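PDB 6MLY: bifunctional GH43-CE protein from Bacteroides eggerthii, which joins a family 43 glycoside hydrolase module, probably a xylan 1,4-beta-xylosidase, to a carbohydrate esterase module, consistent with a role in degrading complex arabinoxylans. Local coordinates for residues 584-589 with 595-600; 94-99 with 140-145; 739-744 with 760-765. All coordinates share one frame; numbering follows the deposited sequence.

Contact 1: 584-589 with 595-600; sequences INHRSS and PAQIND
Arg-587 and Asp-600 form a salt bridge between the loop 584-589 and the first turn of helix 596-610. The arginine grips the carboxylate side-on. NE meets Asp-600 OD2 at 3.1 Å in the guanidinium plane, on the syn lone pair. NH2 meets Asp-600 OD1 at 3.1 Å, from above the carboxylate plane. The two flat groups are 33° apart. A bend at chi3 (-70°) brings the guanidinium back over the helix.

Hydrogen bonds to the backbone add to this. Arg-587 N points almost straight at Asp-600 OD2, 2.8 Å away, so that oxygen accepts twice from one residue. Asp-600 OD1 has a further partner in His-532 NE2. Arg-587 O also has two donors: Gln-597 NE2 at 2.8 Å and His-586 ND1 at 3.1 Å. They approach from opposite faces of the carbonyl plane. A bend at chi2 turns the Gln-597 amide toward this carbonyl.

Two van der Waals contacts complete the interface. Ala-596 CB lies over one face of the guanidinium, 3.5 Å from Arg-587 NH2. Gln-597 CG lies 3.8 Å from His-586 ND1. An alanine in place of Arg-587 would probably leave the Asp-600 carboxylate without its charged mate and uncover the Ala-596 methyl.

The contact ties the loop after strand 579-584 to the start of helix 596-610, a strand-loop-helix connection of the alpha/beta-hydrolase fold. His-586 lies near a probable nucleophile elbow without touching it.

Contact 2: 94-99 with 140-145; sequences GSWASC and AYHDHS
In the GH43 module, a five-bladed beta-propeller in this family, Trp-96 and His-142 meet beside Asp-143. This aspartate is predicted to tune the pKa of the general acid, predicted to be Glu-200, and to orient it and the substrate.

The two rings approach edge to edge. Trp-96 CZ3 is 3.8 Å from His-142 CE1, and each atom lies near the plane of the other ring. CG of His-142 stands anti to the backbone N (chi1 -171°), which carries the imidazole toward the tryptophan. Over the centre of one face of that imidazole lies OD1 of Asp-143. The indole nitrogen bonds back to Gly-92 O. A 1,2-ethanediol molecule, probably from the crystallisation liquor, lies about 3 Å from the Trp-96 side chain.

Further along, the contact is made by Cys-99. Its CB is 3.9 Å from His-144 O, and its SG packs 3.8 Å from Ser-145 CA. No hydrogen bond crosses between the segments. Several polar groups find their partners within one segment or behind it. His-144 ND1 donates to Tyr-141 O at 3.0 Å (150°), closing a small loop around the Asp-143 turn. NE2 of the same ring pairs with Ser-110 OG, so bonds at both nitrogens fix how the imidazole is turned. Ser-145 OG pairs with Leu-204 N.

The touching backbones run in nearly the same direction, 20° apart. Segment 94-99 leads into strand 99-103. Segment 140-145 leads into strand 145-148. Strand 106-113 lies against Cys-99 and Asp-143, while strand 154-158 packs against His-144.

Contact 3: 739-744 with 760-765; sequences VPNCQS and FISVPG
Ser-744 touches Phe-760 across this contact, and next to it in helix 741-752 Gln-743 OE1 is gripped by two backbone nitrogens, those of Ile-679 and Asp-680. The hydroxyl of Ser-744 pairs with His-732 ND1 of strand 727-733, on the side away from Phe-760. What Ser-744 offers to Phe-760 is therefore its methylene.

Ser-744 CB lies 4.1 Å from Phe-760 CE1, at the ring edge and near its plane. CG of Phe-760 is anti to the backbone N (chi1 169°), which extends the ring from its own strand, 757-763, toward the helix. The same ring reaches Ile-745 and Ser-748 of the helix beyond segment 739-744.

The Asn-741 side chain comes near Ser-762. No hydrogen bond joins the two. Nearby, the chain is held by Gln-743 N, which donates to Pro-740 O at 3.2 Å, and by the disulfide of Cys-742 with Cys-687.

The segments belong to a beta-alpha-beta crossover: strand 727-733, helix 741-752 and the parallel neighbouring strand 757-763. Only 109 Å² is buried between them. With no polar bond across it, the contact is light, with van der Waals packing of a methylene on a ring edge as its main part. The bonds of Gln-743 and Ser-744 and the disulfide probably do more to hold this end of the helix than the contact itself.

Contacts 1 and 3 share one alpha/beta-hydrolase module. Contact 1 sets helix 596-610 against a loop, contact 3 sets helix 741-752 against a strand, and their centres lie about 25 Å apart. Contact 2 belongs to the glycosidase module, on the opposite side of the chain's centre, its centre about 54 Å from that of contact 1. Contact 1 is mostly buried and is held by charge and hydrogen bonds. Contact 2 is also largely buried, but it is made by ring edges and a cysteine and opens to solvent at His-142. Contact 3 is only partly buried, the smallest in area, and without a polar bond across it. Only contact 2 includes a residue with a predicted catalytic role.

Contact 1: 584-589 with 595-600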
ATOM      1  N   ILE A 584     -13.695  -5.935  12.736  1.00 73.21           N
ATOM      2  CA  ILE A 584     -12.873  -5.500  13.861  1.00 72.97           C
ATOM      3  C   ILE A 584     -12.045  -6.686  14.367  1.00 73.60           C
ATOM      4  O   ILE A 584     -12.386  -7.843  14.104  1.00 74.25           O
ATOM      5  CB  ILE A 584     -13.750  -4.899  14.980  1.00 72.07           C
ATOM      6  CG1 ILE A 584     -14.544  -5.972  15.733  1.00 71.89           C
ATOM      7  CG2 ILE A 584     -14.657  -3.808  14.430  1.00 71.79           C
ATOM      8  CD1 ILE A 584     -15.298  -5.444  16.931  1.00 71.81           C
ATOM      9  N   ASN A 585     -10.971  -6.367  15.099  1.00 73.60           N
ATOM     10  CA  ASN A 585     -10.195  -7.334  15.873  1.00 74.38           C
ATOM     11  C   ASN A 585     -10.555  -7.194  17.359  1.00 74.02           C
ATOM     12  O   ASN A 585     -11.104  -6.178  17.793  1.00 74.87           O
ATOM     13  CB  ASN A 585      -8.681  -7.172  15.674  1.00 75.08           C
ATOM     14  CG  ASN A 585      -8.145  -7.795  14.399  1.00 75.09           C
ATOM     15  OD1 ASN A 585      -8.780  -8.651  13.781  1.00 74.46           O
ATOM     16  ND2 ASN A 585      -6.950  -7.386  14.010  1.00 76.00           N
ATOM     17  N   HIS A 586     -10.238  -8.238  18.127  1.00 73.40           N
ATOM     18  CA  HIS A 586     -10.300  -8.209  19.576  1.00 73.89           C
ATOM     19  C   HIS A 586      -9.069  -8.931  20.133  1.00 74.44           C
ATOM     20  O   HIS A 586      -8.513  -9.797  19.474  1.00 74.63           O
ATOM     21  CB  HIS A 586     -11.610  -8.839  20.065  1.00 74.07           C
ATOM     22  CG  HIS A 586     -11.723 -10.298  19.772  1.00 73.99           C
ATOM     23  ND1 HIS A 586     -11.064 -11.253  20.521  1.00 75.05           N
ATOM     24  CD2 HIS A 586     -12.413 -10.968  18.822  1.00 73.64           C
ATOM     25  CE1 HIS A 586     -11.338 -12.450  20.041  1.00 74.88           C
ATOM     26  NE2 HIS A 586     -12.168 -12.305  19.000  1.00 74.27           N
ATOM     27  N   ARG A 587      -8.664  -8.573  21.353  1.00 75.33           N
ATOM     28  CA  ARG A 587      -7.517  -9.198  22.007  1.00 76.58           C
ATOM     29  C   ARG A 587      -7.816 -10.684  22.244  1.00 76.62           C
ATOM     30  O   ARG A 587      -8.911 -11.041  22.682  1.00 76.63           O
ATOM     31  CB  ARG A 587      -7.194  -8.481  23.323  1.00 77.72           C
ATOM     32  CG  ARG A 587      -6.638  -7.076  23.145  1.00 78.03           C
ATOM     33  CD  ARG A 587      -6.481  -6.354  24.469  1.00 79.33           C
ATOM     34  NE  ARG A 587      -7.764  -6.002  25.058  1.00 79.15           N
ATOM     35  CZ  ARG A 587      -7.935  -5.577  26.305  1.00 80.05           C
ATOM     36  NH1 ARG A 587      -6.923  -5.595  27.158  1.00 81.79           N
ATOM     37  NH2 ARG A 587      -9.118  -5.135  26.693  1.00 80.24           N
ATOM     38  N   SER A 588      -6.831 -11.540  21.947  1.00 77.37           N
ATOM     39  CA  SER A 588      -6.954 -12.985  22.132  1.00 77.64           C
ATOM     40  C   SER A 588      -7.008 -13.321  23.626  1.00 78.58           C
ATOM     41  O   SER A 588      -6.638 -12.509  24.474  1.00 79.02           O
ATOM     42  CB  SER A 588      -5.831 -13.729  21.454  1.00 78.53           C
ATOM     43  OG  SER A 588      -5.788 -15.081  21.887  1.00 79.43           O
ATOM     44  N   SER A 589      -7.459 -14.543  23.926  1.00 78.59           N
ATOM     45  CA  SER A 589      -7.519 -15.058  25.290  1.00 79.67           C
ATOM     46  C   SER A 589      -6.101 -15.256  25.844  1.00 81.32           C
ATOM     47  O   SER A 589      -5.922 -15.354  27.057  1.00 82.87           O
ATOM     48  CB  SER A 589      -8.335 -16.328  25.370  1.00 79.52           C
ATOM     49  OG  SER A 589      -7.879 -17.295  24.437  1.00 79.36           O
ATOM     50  N   PRO A 595     -13.296  -9.715  31.020  1.00 77.61           N
ATOM     51  CA  PRO A 595     -14.025  -9.180  29.879  1.00 76.59           C
ATOM     52  C   PRO A 595     -13.269  -8.288  28.877  1.00 76.69           C
ATOM     53  O   PRO A 595     -13.857  -7.341  28.358  1.00 77.42           O
ATOM     54  CB  PRO A 595     -15.047  -8.303  30.609  1.00 77.21           C
ATOM     55  CG  PRO A 595     -14.211  -7.650  31.684  1.00 78.75           C
ATOM     56  CD  PRO A 595     -13.291  -8.763  32.138  1.00 79.25           C
ATOM     57  N   ALA A 596     -11.995  -8.592  28.601  1.00 76.21           N
ATOM     58  CA  ALA A 596     -11.196  -7.861  27.599  1.00 75.90           C
ATOM     59  C   ALA A 596     -11.897  -7.864  26.232  1.00 74.09           C
ATOM     60  O   ALA A 596     -11.947  -6.837  25.553  1.00 73.97           O
ATOM     61  CB  ALA A 596      -9.823  -8.476  27.497  1.00 76.63           C
ATOM     62  N   GLN A 597     -12.456  -9.023  25.857  1.00 73.22           N
ATOM     63  CA  GLN A 597     -12.963  -9.285  24.503  1.00 71.87           C
ATOM     64  C   GLN A 597     -14.203  -8.425  24.216  1.00 71.25           C
ATOM     65  O   GLN A 597     -14.360  -7.922  23.107  1.00 70.65           O
ATOM     66  CB  GLN A 597     -13.265 -10.774  24.323  1.00 71.62           C
ATOM     67  CG  GLN A 597     -12.022 -11.645  24.173  1.00 72.04           C
ATOM     68  CD  GLN A 597     -11.123 -11.631  25.387  1.00 73.06           C
ATOM     69  OE1 GLN A 597     -11.571 -11.459  26.519  1.00 73.62           O
ATOM     70  NE2 GLN A 597      -9.832 -11.811  25.159  1.00 73.65           N
ATOM     71  N   ILE A 598     -15.072  -8.260  25.218  1.00 71.50           N
ATOM     72  CA  ILE A 598     -16.308  -7.473  25.066  1.00 70.98           C
ATOM     73  C   ILE A 598     -15.972  -5.981  25.223  1.00 72.01           C
ATOM     74  O   ILE A 598     -16.547  -5.136  24.530  1.00 71.81           O
ATOM     75  CB  ILE A 598     -17.427  -7.962  26.026  1.00 70.58           C
ATOM     76  CG1 ILE A 598     -18.757  -7.244  25.775  1.00 69.90           C
ATOM     77  CG2 ILE A 598     -17.017  -7.858  27.490  1.00 71.46           C
ATOM     78  CD1 ILE A 598     -19.316  -7.422  24.383  1.00 68.93           C
ATOM     79  N   ASN A 599     -15.020  -5.684  26.121  1.00 73.08           N
ATOM     80  CA  ASN A 599     -14.428  -4.342  26.317  1.00 73.80           C
ATOM     81  C   ASN A 599     -13.903  -3.774  24.989  1.00 74.26           C
ATOM     82  O   ASN A 599     -13.979  -2.564  24.754  1.00 75.01           O
ATOM     83  CB  ASN A 599     -13.294  -4.363  27.349  1.00 74.87           C
ATOM     84  CG  ASN A 599     -13.772  -4.423  28.784  1.00 75.06           C
ATOM     85  OD1 ASN A 599     -14.964  -4.562  29.049  1.00 74.42           O
ATOM     86  ND2 ASN A 599     -12.844  -4.323  29.722  1.00 76.58           N
ATOM     87  N   ASP A 600     -13.363  -4.650  24.135  1.00 74.09           N
ATOM     88  CA  ASP A 600     -12.809  -4.245  22.857  1.00 73.66           C
ATOM     89  C   ASP A 600     -13.948  -3.922  21.886  1.00 73.07           C
ATOM     90  O   ASP A 600     -13.919  -2.890  21.218  1.00 72.81           O
ATOM     91  CB  ASP A 600     -11.857  -5.305  22.295  1.00 74.10           C
ATOM     92  CG  ASP A 600     -10.507  -5.370  22.997  1.00 75.62           C
ATOM     93  OD1 ASP A 600     -10.244  -4.509  23.866  1.00 76.49           O
ATOM     94  OD2 ASP A 600      -9.733  -6.292  22.681  1.00 76.29           O
TER

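Contact 2: 94-99 with 140-145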
ATOM      1  N   GLY A  94      23.178  -0.153  -9.237  1.00 73.87           N
ATOM      2  CA  GLY A  94      23.048   0.440 -10.570  1.00 72.48           C
ATOM      3  C   GLY A  94      23.565   1.871 -10.616  1.00 72.36           C
ATOM      4  O   GLY A  94      24.416   2.267  -9.801  1.00 74.11           O
ATOM      5  N   SER A  95      23.030   2.649 -11.565  1.00 70.91           N
ATOM      6  CA  SER A  95      23.447   4.024 -11.787  1.00 70.67           C
ATOM      7  C   SER A  95      22.973   4.913 -10.632  1.00 71.13           C
ATOM      8  O   SER A  95      21.787   5.055 -10.404  1.00 71.27           O
ATOM      9  CB  SER A  95      22.963   4.543 -13.116  1.00 69.16           C
ATOM     10  OG  SER A  95      21.552   4.652 -13.152  1.00 68.57           O
ATOM     11  N   TRP A  96      23.939   5.538  -9.950  1.00 72.72           N
ATOM     12  CA  TRP A  96      23.721   6.350  -8.750  1.00 74.58           C
ATOM     13  C   TRP A  96      23.782   7.851  -9.099  1.00 74.04           C
ATOM     14  O   TRP A  96      23.535   8.235 -10.255  1.00 72.62           O
ATOM     15  CB  TRP A  96      24.730   5.913  -7.672  1.00 77.48           C
ATOM     16  CG  TRP A  96      24.186   4.853  -6.764  1.00 78.22           C
ATOM     17  CD1 TRP A  96      23.156   4.006  -7.040  1.00 78.16           C
ATOM     18  CD2 TRP A  96      24.629   4.523  -5.434  1.00 80.86           C
ATOM     19  NE1 TRP A  96      22.918   3.189  -5.973  1.00 79.32           N
ATOM     20  CE2 TRP A  96      23.807   3.474  -4.975  1.00 80.76           C
ATOM     21  CE3 TRP A  96      25.633   5.006  -4.585  1.00 82.95           C
ATOM     22  CZ2 TRP A  96      23.956   2.898  -3.714  1.00 82.33           C
ATOM     23  CZ3 TRP A  96      25.778   4.440  -3.337  1.00 84.11           C
ATOM     24  CH2 TRP A  96      24.952   3.400  -2.910  1.00 83.66           C
ATOM     25  N   ALA A  97      24.045   8.693  -8.086  1.00 74.76           N
ATOM     26  CA  ALA A  97      24.073  10.155  -8.209  1.00 73.39           C
ATOM     27  C   ALA A  97      24.867  10.571  -9.450  1.00 71.89           C
ATOM     28  O   ALA A  97      25.985  10.113  -9.668  1.00 73.03           O
ATOM     29  CB  ALA A  97      24.661  10.772  -6.964  1.00 75.30           C
ATOM     30  N   SER A  98      24.251  11.444 -10.251  1.00 69.82           N
ATOM     31  CA  SER A  98      24.793  11.918 -11.499  1.00 68.41           C
ATOM     32  C   SER A  98      25.170  13.392 -11.342  1.00 68.51           C
ATOM     33  O   SER A  98      24.793  14.036 -10.366  1.00 69.04           O
ATOM     34  CB  SER A  98      23.814  11.713 -12.636  1.00 66.79           C
ATOM     35  OG  SER A  98      22.618  12.451 -12.435  1.00 66.32           O
ATOM     36  N   CYS A  99      25.921  13.892 -12.326  1.00 68.35           N
ATOM     37  CA  CYS A  99      26.383  15.265 -12.389  1.00 68.95           C
ATOM     38  C   CYS A  99      25.982  15.834 -13.753  1.00 67.90           C
ATOM     39  O   CYS A  99      26.365  15.274 -14.782  1.00 67.91           O
ATOM     40  CB  CYS A  99      27.894  15.312 -12.191  1.00 69.93           C
ATOM     41  SG  CYS A  99      28.548  16.977 -11.918  1.00 71.39           S
ATOM     42  N   ALA A 140      34.676   3.666  -9.717  1.00 85.60           N
ATOM     43  CA  ALA A 140      33.531   4.527  -9.489  1.00 84.50           C
ATOM     44  C   ALA A 140      33.938   5.613  -8.485  1.00 85.21           C
ATOM     45  O   ALA A 140      34.391   5.299  -7.385  1.00 88.83           O
ATOM     46  CB  ALA A 140      32.363   3.710  -8.986  1.00 84.41           C
ATOM     47  N   TYR A 141      33.801   6.883  -8.881  1.00 83.35           N
ATOM     48  CA  TYR A 141      34.043   8.001  -7.977  1.00 83.83           C
ATOM     49  C   TYR A 141      32.718   8.353  -7.283  1.00 82.68           C
ATOM     50  O   TYR A 141      31.728   8.689  -7.932  1.00 81.60           O
ATOM     51  CB  TYR A 141      34.686   9.164  -8.737  1.00 83.36           C
ATOM     52  CG  TYR A 141      36.044   8.860  -9.323  1.00 84.11           C
ATOM     53  CD1 TYR A 141      37.214   9.236  -8.675  1.00 85.63           C
ATOM     54  CD2 TYR A 141      36.166   8.206 -10.540  1.00 82.98           C
ATOM     55  CE1 TYR A 141      38.464   8.965  -9.214  1.00 86.26           C
ATOM     56  CE2 TYR A 141      37.407   7.930 -11.095  1.00 83.51           C
ATOM     57  CZ  TYR A 141      38.559   8.309 -10.430  1.00 85.04           C
ATOM     58  OH  TYR A 141      39.772   8.018 -10.982  1.00 85.71           O
ATOM     59  N   HIS A 142      32.719   8.257  -5.951  1.00 83.72           N
ATOM     60  CA  HIS A 142      31.505   8.281  -5.140  1.00 83.69           C
ATOM     61  C   HIS A 142      30.968   9.716  -5.058  1.00 83.03           C
ATOM     62  O   HIS A 142      31.611  10.590  -4.479  1.00 83.53           O
ATOM     63  CB  HIS A 142      31.795   7.651  -3.764  1.00 85.70           C
ATOM     64  CG  HIS A 142      30.598   7.422  -2.902  1.00 85.89           C
ATOM     65  ND1 HIS A 142      29.753   6.342  -3.077  1.00 85.61           N
ATOM     66  CD2 HIS A 142      30.124   8.104  -1.835  1.00 87.11           C
ATOM     67  CE1 HIS A 142      28.798   6.379  -2.167  1.00 86.08           C
ATOM     68  NE2 HIS A 142      29.003   7.452  -1.391  1.00 86.87           N
ATOM     69  N   ASP A 143      29.783   9.933  -5.645  1.00 82.20           N
ATOM     70  CA  ASP A 143      29.060  11.207  -5.602  1.00 82.43           C
ATOM     71  C   ASP A 143      29.971  12.321  -6.118  1.00 82.90           C
ATOM     72  O   ASP A 143      30.104  13.370  -5.483  1.00 85.06           O
ATOM     73  CB  ASP A 143      28.592  11.552  -4.187  1.00 83.74           C
ATOM     74  CG  ASP A 143      27.875  10.421  -3.482  1.00 83.54           C
ATOM     75  OD1 ASP A 143      28.055   9.260  -3.901  1.00 83.02           O
ATOM     76  OD2 ASP A 143      27.149  10.713  -2.517  1.00 84.85           O
ATOM     77  N   HIS A 144      30.606  12.061  -7.265  1.00 82.05           N
ATOM     78  CA  HIS A 144      31.537  12.985  -7.879  1.00 81.83           C
ATOM     79  C   HIS A 144      30.765  14.174  -8.458  1.00 80.44           C
ATOM     80  O   HIS A 144      29.652  14.023  -8.947  1.00 78.73           O
ATOM     81  CB  HIS A 144      32.378  12.271  -8.948  1.00 81.20           C
ATOM     82  CG  HIS A 144      31.597  11.783 -10.125  1.00 79.79           C
ATOM     83  ND1 HIS A 144      31.377  10.438 -10.362  1.00 79.76           N
ATOM     84  CD2 HIS A 144      30.988  12.446 -11.133  1.00 78.46           C
ATOM     85  CE1 HIS A 144      30.667  10.299 -11.465  1.00 77.83           C
ATOM     86  NE2 HIS A 144      30.412  11.514 -11.955  1.00 76.81           N
ATOM     87  N   SER A 145      31.387  15.353  -8.401  1.00 80.81           N
ATOM     88  CA  SER A 145      30.849  16.576  -8.982  1.00 79.34           C
ATOM     89  C   SER A 145      31.935  17.248  -9.826  1.00 78.79           C
ATOM     90  O   SER A 145      32.670  18.075  -9.321  1.00 79.83           O
ATOM     91  CB  SER A 145      30.327  17.492  -7.902  1.00 80.67           C
ATOM     92  OG  SER A 145      30.060  18.792  -8.411  1.00 80.86           O
TER

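Contact 3: 739-744 with 760-765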
ATOM      1  N   VAL A 739     -19.703 -26.315  18.059  1.00 74.67           N
ATOM      2  CA  VAL A 739     -20.750 -25.647  18.843  1.00 73.81           C
ATOM      3  C   VAL A 739     -22.082 -26.325  18.525  1.00 73.83           C
ATOM      4  O   VAL A 739     -22.604 -26.177  17.422  1.00 74.22           O
ATOM      5  CB  VAL A 739     -20.798 -24.128  18.577  1.00 72.81           C
ATOM      6  CG1 VAL A 739     -21.854 -23.430  19.430  1.00 72.31           C
ATOM      7  CG2 VAL A 739     -19.437 -23.477  18.787  1.00 72.89           C
ATOM      8  N   PRO A 740     -22.658 -27.119  19.455  1.00 73.54           N
ATOM      9  CA  PRO A 740     -23.949 -27.763  19.217  1.00 73.46           C
ATOM     10  C   PRO A 740     -25.139 -26.816  18.983  1.00 72.54           C
ATOM     11  O   PRO A 740     -25.208 -25.737  19.570  1.00 71.66           O
ATOM     12  CB  PRO A 740     -24.199 -28.585  20.494  1.00 74.16           C
ATOM     13  CG  PRO A 740     -23.283 -27.974  21.533  1.00 73.93           C
ATOM     14  CD  PRO A 740     -22.080 -27.495  20.752  1.00 73.99           C
ATOM     15  N   ASN A 741     -26.023 -27.255  18.077  1.00 72.98           N
ATOM     16  CA  ASN A 741     -27.444 -26.871  17.909  1.00 72.82           C
ATOM     17  C   ASN A 741     -28.010 -26.144  19.139  1.00 72.16           C
ATOM     18  O   ASN A 741     -28.493 -25.012  19.023  1.00 71.46           O
ATOM     19  CB  ASN A 741     -28.291 -28.126  17.646  1.00 73.76           C
ATOM     20  CG  ASN A 741     -29.486 -27.886  16.748  1.00 73.71           C
ATOM     21  OD1 ASN A 741     -29.352 -27.386  15.632  1.00 73.59           O
ATOM     22  ND2 ASN A 741     -30.658 -28.274  17.213  1.00 73.46           N
ATOM     23  N   CYS A 742     -27.966 -26.822  20.297  1.00 73.82           N
ATOM     24  CA  CYS A 742     -28.711 -26.446  21.513  1.00 73.38           C
ATOM     25  C   CYS A 742     -28.382 -25.011  21.955  1.00 71.86           C
ATOM     26  O   CYS A 742     -29.267 -24.294  22.412  1.00 71.97           O
ATOM     27  CB  CYS A 742     -28.508 -27.453  22.650  1.00 75.96           C
ATOM     28  SG  CYS A 742     -26.797 -27.757  23.182  1.00 78.18           S
ATOM     29  N   GLN A 743     -27.124 -24.593  21.796  1.00 70.32           N
ATOM     30  CA  GLN A 743     -26.651 -23.264  22.234  1.00 68.95           C
ATOM     31  C   GLN A 743     -27.499 -22.145  21.614  1.00 68.00           C
ATOM     32  O   GLN A 743     -28.001 -21.270  22.325  1.00 67.00           O
ATOM     33  CB  GLN A 743     -25.176 -23.091  21.870  1.00 68.76           C
ATOM     34  CG  GLN A 743     -24.253 -23.932  22.732  1.00 69.19           C
ATOM     35  CD  GLN A 743     -24.242 -23.462  24.164  1.00 69.43           C
ATOM     36  OE1 GLN A 743     -24.317 -22.266  24.447  1.00 69.01           O
ATOM     37  NE2 GLN A 743     -24.149 -24.410  25.083  1.00 70.07           N
ATOM     38  N   SER A 744     -27.640 -22.177  20.285  1.00 67.65           N
ATOM     39  CA  SER A 744     -28.452 -21.204  19.560  1.00 66.96           C
ATOM     40  C   SER A 744     -29.908 -21.237  20.052  1.00 66.80           C
ATOM     41  O   SER A 744     -30.507 -20.176  20.237  1.00 66.06           O
ATOM     42  CB  SER A 744     -28.361 -21.412  18.066  1.00 67.20           C
ATOM     43  OG  SER A 744     -27.295 -20.651  17.515  1.00 66.97           O
ATOM     44  N   PHE A 760     -35.325 -17.515  14.150  1.00 71.85           N
ATOM     45  CA  PHE A 760     -34.351 -18.593  14.318  1.00 72.36           C
ATOM     46  C   PHE A 760     -34.296 -19.410  13.020  1.00 73.26           C
ATOM     47  O   PHE A 760     -35.344 -19.800  12.498  1.00 73.41           O
ATOM     48  CB  PHE A 760     -34.706 -19.475  15.518  1.00 72.78           C
ATOM     49  CG  PHE A 760     -33.916 -20.757  15.598  1.00 73.05           C
ATOM     50  CD1 PHE A 760     -32.558 -20.738  15.866  1.00 73.28           C
ATOM     51  CD2 PHE A 760     -34.526 -21.984  15.391  1.00 73.93           C
ATOM     52  CE1 PHE A 760     -31.829 -21.915  15.930  1.00 73.87           C
ATOM     53  CE2 PHE A 760     -33.796 -23.161  15.458  1.00 74.46           C
ATOM     54  CZ  PHE A 760     -32.450 -23.126  15.731  1.00 74.26           C
ATOM     55  N   ILE A 761     -33.077 -19.652  12.511  1.00 73.64           N
ATOM     56  CA  ILE A 761     -32.863 -20.342  11.227  1.00 74.76           C
ATOM     57  C   ILE A 761     -32.032 -21.610  11.450  1.00 76.25           C
ATOM     58  O   ILE A 761     -30.874 -21.539  11.841  1.00 76.10           O
ATOM     59  CB  ILE A 761     -32.203 -19.412  10.194  1.00 74.09           C
ATOM     60  CG1 ILE A 761     -33.032 -18.142   9.983  1.00 74.20           C
ATOM     61  CG2 ILE A 761     -31.958 -20.154   8.888  1.00 74.19           C
ATOM     62  CD1 ILE A 761     -32.398 -17.139   9.051  1.00 74.29           C
ATOM     63  N   SER A 762     -32.646 -22.761  11.153  1.00 78.76           N
ATOM     64  CA  SER A 762     -32.073 -24.075  11.387  1.00 79.56           C
ATOM     65  C   SER A 762     -31.764 -24.742  10.040  1.00 80.96           C
ATOM     66  O   SER A 762     -32.654 -25.327   9.417  1.00 83.29           O
ATOM     67  CB  SER A 762     -33.010 -24.903  12.232  1.00 80.10           C
ATOM     68  OG  SER A 762     -32.338 -26.016  12.798  1.00 80.72           O
ATOM     69  N   VAL A 763     -30.504 -24.634   9.598  1.00 80.76           N
ATOM     70  CA  VAL A 763     -30.051 -25.194   8.317  1.00 82.27           C
ATOM     71  C   VAL A 763     -29.909 -26.710   8.464  1.00 84.07           C
ATOM     72  O   VAL A 763     -29.146 -27.178   9.307  1.00 84.25           O
ATOM     73  CB  VAL A 763     -28.733 -24.537   7.851  1.00 81.26           C
ATOM     74  CG1 VAL A 763     -28.166 -25.195   6.603  1.00 81.79           C
ATOM     75  CG2 VAL A 763     -28.900 -23.041   7.623  1.00 79.99           C
ATOM     76  N   PRO A 764     -30.637 -27.531   7.667  1.00 86.51           N
ATOM     77  CA  PRO A 764     -30.503 -28.988   7.741  1.00 88.69           C
ATOM     78  C   PRO A 764     -29.112 -29.505   7.337  1.00 89.75           C
ATOM     79  O   PRO A 764     -28.657 -30.517   7.873  1.00 91.94           O
ATOM     80  CB  PRO A 764     -31.572 -29.529   6.775  1.00 89.93           C
ATOM     81  CG  PRO A 764     -32.522 -28.365   6.568  1.00 88.45           C
ATOM     82  CD  PRO A 764     -31.663 -27.123   6.695  1.00 87.35           C
ATOM     83  N   GLY A 765     -28.463 -28.817   6.392  1.00 89.59           N
ATOM     84  CA  GLY A 765     -27.088 -29.125   5.992  1.00 91.06           C
ATOM     85  C   GLY A 765     -26.167 -29.269   7.195  1.00 91.45           C
ATOM     86  O   GLY A 765     -25.695 -30.367   7.493  1.00 95.13           O
TER